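Local coordinates for protein single-stranded-DNA-specific exonuclease RecJ (Thermus thermophilus, PDB 2ZXR) that degrades single-stranded DNA from the 5' end toward the 3' end with the help of divalent metal ions, and leaves single-stranded RNA alone, at residues 5-10 / 428-433; 462-467 / 482-487; 501-506 / 525-530; 531-536 / 643-648. One frame throughout, in Å; residues are numbered along the deposited sequence.

Interaction 1 of 4, residues 5-10 / 428-433; sequences VRWRVL and VALLDL
The indole of W7 lies beside V428, with V428 CB over the face of its five-membered ring, 4.3 Å from the centroid, a CH-pi contact. The two residues are a bridge pair in a parallel ladder, in which strand 5-9, an outermost strand of a mixed eight-stranded sheet, adds itself to strand 426-433. The sheet is the one that carries the RecJ OB domain, so the extreme N-terminus of the chain is built into it.

W7 CG sits beside the backbone N (chi1 -71°), and from there the indole and V428 point the same way. V428 CG2 touches W7 CD1 at 3.9 Å. The same methyl, V428 CG2, lies 3.7 Å from V5 CG1, so one branch of the valine serves two residues of strand 5-9. L430 comes to the indole obliquely: its CD2 is 3.8 Å from W7 CB and also reaches CE3. The indole NE1 is hydrogen-bonded to D526, and R528 makes a cation-pi contact with the ring.

The ladder runs V428 N to R6 O, R8 N to V428 O, L430 N to R8 O at 2.8 Å, then L10 N to L430 O. On the face of R8 and A429 little side chain meets across; the R8 guanidinium leaves to form a salt bridge with E534. L10 folds back over the end of the ladder, its CG 3.2 Å from L430 O and its CD2 against A429 CB. Just past it a water donates a hydrogen bond to L431 O at 2.7 Å; its approach to L10 O is doubtfully short.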
loop_
_atom_site.group_PDB
_atom_site.type_symbol
_atom_site.label_atom_id
_atom_site.label_comp_id
_atom_site.label_asym_id
_atom_site.label_seq_id
_atom_site.Cartn_x
_atom_site.Cartn_y
_atom_site.Cartn_z
ATOM N N VAL A 5 -9.498 8.488 -11.826
ATOM C CA VAL A 5 -8.199 7.983 -11.394
ATOM C C VAL A 5 -7.106 8.963 -11.821
ATOM O O VAL A 5 -6.876 9.142 -13.008
ATOM C CB VAL A 5 -7.860 6.609 -12.051
ATOM C CG1 VAL A 5 -6.480 6.128 -11.587
ATOM C CG2 VAL A 5 -8.927 5.577 -11.712
ATOM N N ARG A 6 -6.431 9.580 -10.862
ATOM C CA ARG A 6 -5.359 10.528 -11.165
ATOM C C ARG A 6 -3.982 9.899 -10.942
ATOM O O ARG A 6 -3.759 9.251 -9.919
ATOM C CB ARG A 6 -5.461 11.766 -10.252
ATOM C CG ARG A 6 -6.499 12.826 -10.647
ATOM C CD ARG A 6 -7.869 12.226 -10.931
ATOM N NE ARG A 6 -8.964 13.164 -10.671
ATOM C CZ ARG A 6 -10.025 13.310 -11.460
ATOM N NH1 ARG A 6 -10.133 12.591 -12.576
ATOM N NH2 ARG A 6 -11.005 14.135 -11.106
ATOM N N TRP A 7 -3.072 10.073 -11.894
ATOM C CA TRP A 7 -1.705 9.578 -11.719
ATOM C C TRP A 7 -0.850 10.755 -11.243
ATOM O O TRP A 7 -0.942 11.859 -11.779
ATOM C CB TRP A 7 -1.132 9.058 -13.026
ATOM C CG TRP A 7 -1.728 7.773 -13.498
ATOM C CD1 TRP A 7 -2.968 7.285 -13.211
ATOM C CD2 TRP A 7 -1.147 6.871 -14.431
ATOM N NE1 TRP A 7 -3.200 6.132 -13.923
ATOM C CE2 TRP A 7 -2.098 5.855 -14.678
ATOM C CE3 TRP A 7 0.089 6.821 -15.089
ATOM C CZ2 TRP A 7 -1.857 4.805 -15.554
ATOM C CZ3 TRP A 7 0.333 5.767 -15.968
ATOM C CH2 TRP A 7 -0.638 4.775 -16.190
ATOM N N ARG A 8 -0.031 10.514 -10.230
ATOM C CA ARG A 8 0.851 11.525 -9.683
ATOM C C ARG A 8 2.278 10.985 -9.543
ATOM O O ARG A 8 2.486 9.817 -9.169
ATOM C CB ARG A 8 0.361 11.981 -8.311
ATOM C CG ARG A 8 1.408 12.798 -7.556
ATOM C CD ARG A 8 0.891 13.309 -6.224
ATOM N NE ARG A 8 -0.316 14.123 -6.384
ATOM C CZ ARG A 8 -0.332 15.376 -6.839
ATOM N NH1 ARG A 8 0.803 15.976 -7.181
ATOM N NH2 ARG A 8 -1.486 16.033 -6.955
ATOM N N VAL A 9 3.254 11.838 -9.832
ATOM C CA VAL A 9 4.651 11.449 -9.712
ATOM C C VAL A 9 5.198 11.981 -8.403
ATOM O O VAL A 9 5.129 13.187 -8.134
ATOM C CB VAL A 9 5.495 12.015 -10.870
ATOM C CG1 VAL A 9 6.934 11.573 -10.719
ATOM C CG2 VAL A 9 4.944 11.537 -12.200
ATOM N N LEU A 10 5.733 11.099 -7.574
ATOM C CA LEU A 10 6.287 11.530 -6.301
ATOM C C LEU A 10 7.396 12.579 -6.511
ATOM O O LEU A 10 8.183 12.502 -7.456
ATOM C CB LEU A 10 6.831 10.324 -5.515
ATOM C CG LEU A 10 5.859 9.150 -5.269
ATOM C CD1 LEU A 10 6.410 8.269 -4.121
ATOM C CD2 LEU A 10 4.464 9.671 -4.905
ATOM N N VAL A 428 -2.962 7.119 -8.177
ATOM C CA VAL A 428 -1.955 6.090 -8.432
ATOM C C VAL A 428 -0.659 6.867 -8.229
ATOM O O VAL A 428 -0.391 7.828 -8.949
ATOM C CB VAL A 428 -1.986 5.551 -9.872
ATOM C CG1 VAL A 428 -0.871 4.532 -10.053
ATOM C CG2 VAL A 428 -3.335 4.901 -10.170
ATOM N N ALA A 429 0.112 6.482 -7.224
ATOM C CA ALA A 429 1.366 7.152 -6.905
ATOM C C ALA A 429 2.533 6.485 -7.645
ATOM O O ALA A 429 2.793 5.295 -7.492
ATOM C CB ALA A 429 1.599 7.126 -5.383
ATOM N N LEU A 430 3.229 7.263 -8.460
ATOM C CA LEU A 430 4.343 6.739 -9.236
ATOM C C LEU A 430 5.643 7.185 -8.604
ATOM O O LEU A 430 5.828 8.372 -8.331
ATOM C CB LEU A 430 4.271 7.232 -10.678
ATOM C CG LEU A 430 3.316 6.599 -11.689
ATOM C CD1 LEU A 430 3.135 5.119 -11.394
ATOM C CD2 LEU A 430 1.996 7.302 -11.648
ATOM N N LEU A 431 6.529 6.230 -8.369
ATOM C CA LEU A 431 7.820 6.487 -7.754
ATOM C C LEU A 431 8.735 7.229 -8.713
ATOM O O LEU A 431 9.336 8.236 -8.357
ATOM C CB LEU A 431 8.503 5.167 -7.366
ATOM C CG LEU A 431 9.469 5.031 -6.184
ATOM C CD1 LEU A 431 10.671 4.197 -6.644
ATOM C CD2 LEU A 431 9.894 6.351 -5.642
ATOM N N ASP A 432 8.816 6.747 -9.942
ATOM C CA ASP A 432 9.714 7.364 -10.907
ATOM C C ASP A 432 9.547 6.671 -12.245
ATOM O O ASP A 432 8.794 5.705 -12.361
ATOM C CB ASP A 432 11.147 7.168 -10.410
ATOM C CG ASP A 432 12.183 7.811 -11.307
ATOM O OD1 ASP A 432 13.352 7.357 -11.258
ATOM O OD2 ASP A 432 11.850 8.763 -12.046
ATOM N N LEU A 433 10.258 7.181 -13.249
ATOM C CA LEU A 433 10.272 6.616 -14.598
ATOM C C LEU A 433 11.087 5.328 -14.449
ATOM O O LEU A 433 12.083 5.326 -13.750
ATOM C CB LEU A 433 11.011 7.563 -15.552
ATOM C CG LEU A 433 10.332 8.600 -16.462
ATOM C CD1 LEU A 433 8.852 8.372 -16.467
ATOM C CD2 LEU A 433 10.680 10.028 -16.031
HETATM O O HOH W 1 9.923 10.847 -8.233
#

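Interaction 2 of 4, residues 462-467 / 482-487; sequences FLLFGA and FRLKGV
L484 reaches across to strand 462-466 and splits its two methyls between different parts of it. Its CB starts toward that strand, and CG, beside the backbone N (chi1 -72°), lies at the edge of the F482 ring, in its plane. Beyond CG the branches part. CD1 presses on L464 CB at 3.6 Å and looks at F465 N from 3.9 Å; CD2 lies against the main chain further on, 3.7 Å from G466 C and nearly as close to A467 C.

G466 has no side chain, and L484 CD2 lies directly on its backbone, with K485 CE near its CA. Beside this contact, L464 CD2 meets V487 CG1 at 4.0 Å, the two side chains crossing at about a right angle. K485 bends at chi2 (-63°), which brings CE to within 3.4 Å of F465 O.

The segments share no hydrogen bonds: the axes of strands 462-466 and 482-484 stand at 95° and approach only to 7.6 Å. Reciprocal backbone bonds, L484 N to V487 O and V487 N to L484 O, close a type I' turn that offers L484 and V487 together. V503, V505 and V522 add to the same apolar cluster. Strands of a single sheet crossing at about a right angle, with leucine and valine packed between them, suit the strongly curled barrel of an OB fold.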
loop_
_atom_site.group_PDB
_atom_site.type_symbol
_atom_site.label_atom_id
_atom_site.label_comp_id
_atom_site.label_asym_id
_atom_site.label_seq_id
_atom_site.Cartn_x
_atom_site.Cartn_y
_atom_site.Cartn_z
ATOM N N PHE A 462 6.351 1.992 -10.939
ATOM C CA PHE A 462 7.153 2.812 -11.841
ATOM C C PHE A 462 6.299 3.216 -13.036
ATOM O O PHE A 462 5.304 2.564 -13.381
ATOM C CB PHE A 462 8.395 2.065 -12.370
ATOM C CG PHE A 462 9.459 1.829 -11.335
ATOM C CD1 PHE A 462 9.441 0.686 -10.543
ATOM C CD2 PHE A 462 10.454 2.769 -11.124
ATOM C CE1 PHE A 462 10.408 0.486 -9.546
ATOM C CE2 PHE A 462 11.415 2.587 -10.140
ATOM C CZ PHE A 462 11.393 1.433 -9.344
ATOM N N LEU A 463 6.712 4.287 -13.693
ATOM C CA LEU A 463 5.987 4.743 -14.849
ATOM C C LEU A 463 6.793 4.336 -16.067
ATOM O O LEU A 463 8.005 4.499 -16.081
ATOM C CB LEU A 463 5.845 6.260 -14.787
ATOM C CG LEU A 463 5.241 6.977 -15.994
ATOM C CD1 LEU A 463 3.730 6.667 -16.090
ATOM C CD2 LEU A 463 5.471 8.487 -15.836
ATOM N N LEU A 464 6.120 3.758 -17.051
ATOM C CA LEU A 464 6.728 3.387 -18.314
ATOM C C LEU A 464 5.893 4.175 -19.320
ATOM O O LEU A 464 4.718 4.505 -19.049
ATOM C CB LEU A 464 6.625 1.900 -18.616
ATOM C CG LEU A 464 7.516 0.980 -17.782
ATOM C CD1 LEU A 464 7.015 0.978 -16.333
ATOM C CD2 LEU A 464 7.484 -0.435 -18.365
ATOM N N PHE A 465 6.490 4.485 -20.467
ATOM C CA PHE A 465 5.806 5.292 -21.467
ATOM C C PHE A 465 6.299 4.958 -22.859
ATOM O O PHE A 465 7.485 4.672 -23.050
ATOM C CB PHE A 465 6.068 6.770 -21.176
ATOM C CG PHE A 465 5.270 7.716 -22.034
ATOM C CD1 PHE A 465 5.707 8.074 -23.306
ATOM C CD2 PHE A 465 4.057 8.227 -21.583
ATOM C CE1 PHE A 465 4.936 8.933 -24.130
ATOM C CE2 PHE A 465 3.277 9.089 -22.395
ATOM C CZ PHE A 465 3.726 9.436 -23.670
ATOM N N GLY A 466 5.393 4.989 -23.831
ATOM C CA GLY A 466 5.799 4.718 -25.196
ATOM C C GLY A 466 4.786 4.085 -26.119
ATOM O O GLY A 466 3.583 4.004 -25.822
ATOM N N ALA A 467 5.286 3.651 -27.270
ATOM C CA ALA A 467 4.452 2.993 -28.255
ATOM C C ALA A 467 4.715 1.524 -27.999
ATOM O O ALA A 467 5.844 1.057 -28.103
ATOM C CB ALA A 467 4.870 3.382 -29.674
ATOM N N PHE A 482 3.249 -6.913 -23.989
ATOM C CA PHE A 482 3.866 -6.071 -25.009
ATOM C C PHE A 482 5.151 -5.467 -24.463
ATOM O O PHE A 482 5.525 -5.730 -23.315
ATOM C CB PHE A 482 2.895 -4.972 -25.452
ATOM C CG PHE A 482 2.484 -4.047 -24.357
ATOM C CD1 PHE A 482 3.186 -2.870 -24.121
ATOM C CD2 PHE A 482 1.407 -4.367 -23.532
ATOM C CE1 PHE A 482 2.823 -2.023 -23.076
ATOM C CE2 PHE A 482 1.036 -3.531 -22.487
ATOM C CZ PHE A 482 1.747 -2.357 -22.258
ATOM N N ARG A 483 5.827 -4.661 -25.276
ATOM C CA ARG A 483 7.077 -4.058 -24.848
ATOM C C ARG A 483 7.149 -2.555 -24.945
ATOM O O ARG A 483 6.615 -1.953 -25.875
ATOM C CB ARG A 483 8.250 -4.641 -25.643
ATOM C CG ARG A 483 8.662 -6.016 -25.199
ATOM C CD ARG A 483 10.133 -6.244 -25.488
ATOM N NE ARG A 483 10.668 -7.339 -24.682
ATOM C CZ ARG A 483 10.207 -8.586 -24.719
ATOM N NH1 ARG A 483 9.200 -8.903 -25.532
ATOM N NH2 ARG A 483 10.746 -9.514 -23.936
ATOM N N LEU A 484 7.825 -1.950 -23.975
ATOM C CA LEU A 484 8.024 -0.510 -23.964
ATOM C C LEU A 484 9.506 -0.286 -23.718
ATOM O O LEU A 484 10.017 -0.603 -22.631
ATOM C CB LEU A 484 7.212 0.173 -22.858
ATOM C CG LEU A 484 5.694 0.275 -23.003
ATOM C CD1 LEU A 484 5.160 1.122 -21.859
ATOM C CD2 LEU A 484 5.322 0.904 -24.337
ATOM N N LYS A 485 10.189 0.256 -24.732
ATOM C CA LYS A 485 11.620 0.527 -24.661
ATOM C C LYS A 485 12.373 -0.739 -24.236
ATOM O O LYS A 485 13.225 -0.692 -23.347
ATOM C CB LYS A 485 11.910 1.646 -23.652
ATOM C CG LYS A 485 10.987 2.864 -23.725
ATOM C CD LYS A 485 11.093 3.579 -25.057
ATOM C CE LYS A 485 10.153 4.775 -25.083
ATOM N NZ LYS A 485 10.035 5.393 -26.439
ATOM N N GLY A 486 12.039 -1.870 -24.848
ATOM C CA GLY A 486 12.711 -3.117 -24.510
ATOM C C GLY A 486 12.310 -3.801 -23.205
ATOM O O GLY A 486 12.868 -4.842 -22.854
ATOM N N VAL A 487 11.357 -3.234 -22.469
ATOM C CA VAL A 487 10.914 -3.855 -21.212
ATOM C C VAL A 487 9.601 -4.600 -21.430
ATOM O O VAL A 487 8.634 -4.009 -21.908
ATOM C CB VAL A 487 10.672 -2.807 -20.104
ATOM C CG1 VAL A 487 10.017 -3.478 -18.910
ATOM C CG2 VAL A 487 11.977 -2.147 -19.706
#

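Interaction 3 of 4, residues 501-506 / 525-530; sequences PEVEVA and VDLRKP
E504 and R528 lie side by side across an antiparallel pair, pointing the same way, with carboxylate and guanidinium planes 16° apart. E504 OE2 lies at the edge of the R528 guanidinium, near its plane, and NE and NH2 both donate to it in a salt bridge, from the same face of the carboxylate, with R528 NE to E504 OE2 3.0 Å. CG of R528 is wedged between its backbone N and carbonyl carbon (chi1 70°), and the chain is straight from there to NE, which carries the charge alongside the glutamate. NH2 also donates to A532 O.

P530 fills the hollow between the two glutamates. Its CD butts against E502 O at 3.2 Å, its CG reaches E502 OE2, and its CA lies 3.3 Å from E504 OE2. On the other face the bumps are lighter: L527 CG leans toward V505 CG2 at 4.4 Å, and L527 CD2 only brushes V503 CG1.

In the backbone ladder E504 N and O bond to R528 O and N, a hydrogen-bonded pair, and V505 with L527 is the non-hydrogen-bonded pair next to it. At the far end the ladder swells. V525 and D526 both face A506, a classic beta bulge, and A506 O accepts from V525 N at 2.9 Å and from D526 N at 3.3 Å. V525 CG2 fits against A506 CB there.

This is the open end of the hairpin 503-514/517-528. Strand 462-466 borders strand 503-514 on its other edge, with F465 covering E502, E504 and P530; F482 and L484 of strand 479-484 pack on V505, while W7 of strand 5-9 covers E504 and A506.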
loop_
_atom_site.group_PDB
_atom_site.type_symbol
_atom_site.label_atom_id
_atom_site.label_comp_id
_atom_site.label_asym_id
_atom_site.label_seq_id
_atom_site.Cartn_x
_atom_site.Cartn_y
_atom_site.Cartn_z
ATOM N N PRO A 501 -1.981 3.986 -29.865
ATOM C CA PRO A 501 -0.638 4.113 -30.451
ATOM C C PRO A 501 0.443 4.452 -29.423
ATOM O O PRO A 501 1.616 4.101 -29.584
ATOM C CB PRO A 501 -0.827 5.194 -31.523
ATOM C CG PRO A 501 -2.012 5.980 -31.032
ATOM C CD PRO A 501 -2.930 4.931 -30.480
ATOM N N GLU A 502 0.037 5.140 -28.367
ATOM C CA GLU A 502 0.943 5.503 -27.295
ATOM C C GLU A 502 0.259 5.223 -25.971
ATOM O O GLU A 502 -0.922 5.553 -25.783
ATOM C CB GLU A 502 1.301 6.983 -27.361
ATOM C CG GLU A 502 2.682 7.283 -27.912
ATOM C CD GLU A 502 3.150 8.661 -27.474
ATOM O OE1 GLU A 502 4.261 9.090 -27.865
ATOM O OE2 GLU A 502 2.389 9.315 -26.721
ATOM N N VAL A 503 1.002 4.630 -25.041
ATOM C CA VAL A 503 0.450 4.313 -23.730
ATOM C C VAL A 503 1.319 4.774 -22.570
ATOM O O VAL A 503 2.498 5.112 -22.723
ATOM C CB VAL A 503 0.245 2.787 -23.554
ATOM C CG1 VAL A 503 -0.746 2.257 -24.572
ATOM C CG2 VAL A 503 1.573 2.078 -23.697
ATOM N N GLU A 504 0.705 4.791 -21.401
ATOM C CA GLU A 504 1.377 5.130 -20.160
ATOM C C GLU A 504 1.067 3.929 -19.279
ATOM O O GLU A 504 -0.043 3.417 -19.315
ATOM C CB GLU A 504 0.778 6.389 -19.539
ATOM C CG GLU A 504 1.643 7.588 -19.720
ATOM C CD GLU A 504 1.045 8.821 -19.133
ATOM O OE1 GLU A 504 1.834 9.759 -18.930
ATOM O OE2 GLU A 504 -0.192 8.863 -18.882
ATOM N N VAL A 505 2.041 3.478 -18.504
ATOM C CA VAL A 505 1.844 2.317 -17.638
ATOM C C VAL A 505 2.375 2.554 -16.239
ATOM O O VAL A 505 3.491 3.054 -16.087
ATOM C CB VAL A 505 2.601 1.082 -18.156
ATOM C CG1 VAL A 505 2.464 -0.071 -17.126
ATOM C CG2 VAL A 505 2.067 0.659 -19.521
ATOM N N ALA A 506 1.579 2.181 -15.232
ATOM C CA ALA A 506 1.981 2.275 -13.840
ATOM C C ALA A 506 2.246 0.812 -13.523
ATOM O O ALA A 506 1.312 0.003 -13.520
ATOM C CB ALA A 506 0.862 2.785 -12.994
ATOM N N VAL A 525 -0.298 -2.428 -13.349
ATOM C CA VAL A 525 -1.418 -2.322 -12.420
ATOM C C VAL A 525 -2.429 -1.381 -13.086
ATOM O O VAL A 525 -3.648 -1.530 -12.913
ATOM C CB VAL A 525 -1.019 -1.768 -11.018
ATOM C CG1 VAL A 525 0.081 -2.621 -10.411
ATOM C CG2 VAL A 525 -0.581 -0.342 -11.123
ATOM N N ASP A 526 -1.939 -0.387 -13.820
ATOM C CA ASP A 526 -2.856 0.476 -14.560
ATOM C C ASP A 526 -2.177 0.798 -15.878
ATOM O O ASP A 526 -0.945 0.800 -15.971
ATOM C CB ASP A 526 -3.238 1.766 -13.821
ATOM C CG ASP A 526 -4.548 2.390 -14.367
ATOM O OD1 ASP A 526 -5.175 1.792 -15.280
ATOM O OD2 ASP A 526 -4.968 3.475 -13.893
ATOM N N LEU A 527 -2.994 1.048 -16.893
ATOM C CA LEU A 527 -2.510 1.328 -18.238
ATOM C C LEU A 527 -3.506 2.272 -18.924
ATOM O O LEU A 527 -4.729 2.098 -18.779
ATOM C CB LEU A 527 -2.393 -0.005 -18.982
ATOM C CG LEU A 527 -2.106 -0.119 -20.473
ATOM C CD1 LEU A 527 -1.949 -1.597 -20.794
ATOM C CD2 LEU A 527 -3.253 0.470 -21.298
ATOM N N ARG A 528 -2.990 3.252 -19.675
ATOM C CA ARG A 528 -3.864 4.222 -20.330
ATOM C C ARG A 528 -3.228 5.036 -21.463
ATOM O O ARG A 528 -2.013 5.030 -21.666
ATOM C CB ARG A 528 -4.376 5.213 -19.287
ATOM C CG ARG A 528 -3.274 6.147 -18.793
ATOM C CD ARG A 528 -3.756 7.184 -17.785
ATOM N NE ARG A 528 -2.709 8.167 -17.494
ATOM C CZ ARG A 528 -2.862 9.212 -16.684
ATOM N NH1 ARG A 528 -4.021 9.417 -16.075
ATOM N NH2 ARG A 528 -1.857 10.052 -16.479
ATOM N N LYS A 529 -4.075 5.740 -22.203
ATOM C CA LYS A 529 -3.604 6.624 -23.254
ATOM C C LYS A 529 -3.082 7.763 -22.388
ATOM O O LYS A 529 -3.710 8.117 -21.398
ATOM C CB LYS A 529 -4.774 7.092 -24.119
ATOM C CG LYS A 529 -4.484 8.317 -24.981
ATOM C CD LYS A 529 -5.706 8.695 -25.825
ATOM C CE LYS A 529 -5.436 9.912 -26.698
ATOM N NZ LYS A 529 -4.978 11.070 -25.882
ATOM N N PRO A 530 -1.927 8.344 -22.737
ATOM C CA PRO A 530 -1.364 9.442 -21.936
ATOM C C PRO A 530 -2.389 10.505 -21.556
ATOM O O PRO A 530 -3.249 10.852 -22.349
ATOM C CB PRO A 530 -0.257 9.984 -22.836
ATOM C CG PRO A 530 0.180 8.748 -23.592
ATOM C CD PRO A 530 -1.135 8.119 -23.956
#

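Interaction 4 of 4, residues 531-536 / 643-648; sequences EALEGG and PGLFSE
This is a loop-on-helix contact, backbone against backbone at two glycines, where the connection running from strand 517-528 to strand 541-543 passes the first turn of helix 643-655. G536 makes the closest approach: its CA is 3.4 Å from G644 O and 3.8 Å from L645 N, and the CA atoms of G536 and L645 are 4.1 Å apart. Neither G536 nor G644 has a side chain to stand between them, so the loop lies directly on the helix backbone.

L645 and E648 flank that spot. L645 CG stays beside its own backbone N (chi1 -72°), and CD2 comes to rest 3.8 Å from G536 N, over the G535-G536 peptide; CD1 makes a looser contact with L533 CD1. E648 runs out extended, its CG anti to the backbone N (chi1 175°), and puts OE1 3.7 Å from G536 CA. G536 N itself is satisfied by a water at 2.9 Å, which reaches on to E648 OE1 by a weak bond. The other carboxylate oxygen, OE2, accepts from L12 N.

Around it, L533 packs on F636 and L645 on A637, both of helix 624-639, and L533 O takes a hydrogen bond from H642. E534 pairs by its backbone with W7 and V9 of strand 5-9, and S647 bonds to the backbone of F540 and A541 where strand 541-543 begins.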
loop_
_atom_site.group_PDB
_atom_site.type_symbol
_atom_site.label_atom_id
_atom_site.label_comp_id
_atom_site.label_asym_id
_atom_site.label_seq_id
_atom_site.Cartn_x
_atom_site.Cartn_y
_atom_site.Cartn_z
ATOM N N GLU A 531 -2.303 11.019 -20.336
ATOM C CA GLU A 531 -3.245 12.035 -19.883
ATOM C C GLU A 531 -2.617 12.965 -18.860
ATOM O O GLU A 531 -1.400 12.969 -18.654
ATOM C CB GLU A 531 -4.475 11.373 -19.252
ATOM C CG GLU A 531 -5.233 10.454 -20.206
ATOM C CD GLU A 531 -6.316 9.623 -19.520
ATOM O OE1 GLU A 531 -6.890 8.727 -20.191
ATOM O OE2 GLU A 531 -6.591 9.864 -18.320
ATOM N N ALA A 532 -3.470 13.750 -18.214
ATOM C CA ALA A 532 -3.023 14.675 -17.189
ATOM C C ALA A 532 -2.127 13.848 -16.285
ATOM O O ALA A 532 -2.426 12.680 -16.010
ATOM C CB ALA A 532 -4.226 15.217 -16.401
ATOM N N LEU A 533 -1.028 14.446 -15.840
ATOM C CA LEU A 533 -0.083 13.759 -14.973
ATOM C C LEU A 533 0.298 14.746 -13.887
ATOM O O LEU A 533 0.908 15.759 -14.175
ATOM C CB LEU A 533 1.143 13.366 -15.790
ATOM C CG LEU A 533 1.952 12.138 -15.374
ATOM C CD1 LEU A 533 3.217 12.042 -16.243
ATOM C CD2 LEU A 533 2.305 12.236 -13.900
ATOM N N GLU A 534 -0.075 14.463 -12.644
ATOM C CA GLU A 534 0.235 15.356 -11.538
ATOM C C GLU A 534 1.674 15.250 -11.047
ATOM O O GLU A 534 2.303 14.193 -11.144
ATOM C CB GLU A 534 -0.706 15.088 -10.366
ATOM C CG GLU A 534 -2.177 15.208 -10.710
ATOM C CD GLU A 534 -3.007 15.683 -9.529
ATOM O OE1 GLU A 534 -3.177 14.904 -8.557
ATOM O OE2 GLU A 534 -3.482 16.848 -9.569
ATOM N N GLY A 535 2.198 16.351 -10.526
ATOM C CA GLY A 535 3.549 16.343 -10.010
ATOM C C GLY A 535 4.401 17.511 -10.445
ATOM O O GLY A 535 4.004 18.309 -11.285
ATOM N N GLY A 536 5.595 17.603 -9.875
ATOM C CA GLY A 536 6.489 18.685 -10.231
ATOM C C GLY A 536 6.342 19.835 -9.267
ATOM O O GLY A 536 5.560 19.756 -8.325
ATOM N N PRO A 643 5.566 21.292 -17.764
ATOM C CA PRO A 643 6.267 22.370 -17.071
ATOM C C PRO A 643 6.707 22.114 -15.639
ATOM O O PRO A 643 7.831 22.440 -15.278
ATOM C CB PRO A 643 5.295 23.557 -17.196
ATOM C CG PRO A 643 4.598 23.276 -18.503
ATOM C CD PRO A 643 4.322 21.796 -18.375
ATOM N N GLY A 644 5.828 21.538 -14.825
ATOM C CA GLY A 644 6.182 21.269 -13.439
ATOM C C GLY A 644 7.314 20.270 -13.250
ATOM O O GLY A 644 8.260 20.547 -12.511
ATOM N N LEU A 645 7.211 19.116 -13.922
ATOM C CA LEU A 645 8.211 18.035 -13.852
ATOM C C LEU A 645 9.530 18.437 -14.491
ATOM O O LEU A 645 10.608 18.095 -14.023
ATOM C CB LEU A 645 7.664 16.783 -14.552
ATOM C CG LEU A 645 6.546 16.094 -13.748
ATOM C CD1 LEU A 645 5.741 15.097 -14.584
ATOM C CD2 LEU A 645 7.199 15.423 -12.538
ATOM N N PHE A 646 9.434 19.173 -15.583
ATOM C CA PHE A 646 10.627 19.624 -16.290
ATOM C C PHE A 646 11.343 20.632 -15.406
ATOM O O PHE A 646 12.563 20.570 -15.242
ATOM C CB PHE A 646 10.233 20.292 -17.592
ATOM C CG PHE A 646 11.394 20.725 -18.398
ATOM C CD1 PHE A 646 12.164 19.791 -19.077
ATOM C CD2 PHE A 646 11.745 22.067 -18.460
ATOM C CE1 PHE A 646 13.257 20.188 -19.798
ATOM C CE2 PHE A 646 12.844 22.462 -19.188
ATOM C CZ PHE A 646 13.596 21.526 -19.855
ATOM N N SER A 647 10.564 21.562 -14.838
ATOM C CA SER A 647 11.122 22.580 -13.954
ATOM C C SER A 647 11.762 21.906 -12.745
ATOM O O SER A 647 12.847 22.273 -12.325
ATOM C CB SER A 647 10.027 23.542 -13.452
ATOM O OG SER A 647 9.536 24.387 -14.482
ATOM N N GLU A 648 11.076 20.917 -12.185
ATOM C CA GLU A 648 11.604 20.247 -11.009
ATOM C C GLU A 648 12.895 19.536 -11.357
ATOM O O GLU A 648 13.897 19.611 -10.620
ATOM C CB GLU A 648 10.586 19.234 -10.468
ATOM C CG GLU A 648 11.127 18.426 -9.316
ATOM C CD GLU A 648 10.134 17.401 -8.812
ATOM O OE1 GLU A 648 9.522 16.684 -9.642
ATOM O OE2 GLU A 648 9.982 17.318 -7.580
HETATM O O HOH W 2 6.549 15.276 -8.525
#

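How the interactions relate
Along the chain the second segments come in the order 428-433, 482-487, 525-530 and 643-648, but interaction 1 also recruits the N-terminus, 418 residues earlier. Interactions 1, 2 and 3 share the mixed sheet: strand 462-466 lies between strands 426-433 and 503-514, and the centres are about 15 Å (1 to 2), 12 Å (1 to 3) and 9 Å (2 to 3) apart. Interaction 4, about 11 Å from interaction 1 by centres, joins that sheet to the C-terminal domain; E534 links it to strand 5-9, and L533 touches V9, L463 and E504. Together they probably help to hold the N-terminal strand, OB-domain sheet and C-terminal domain together, away from the metal site.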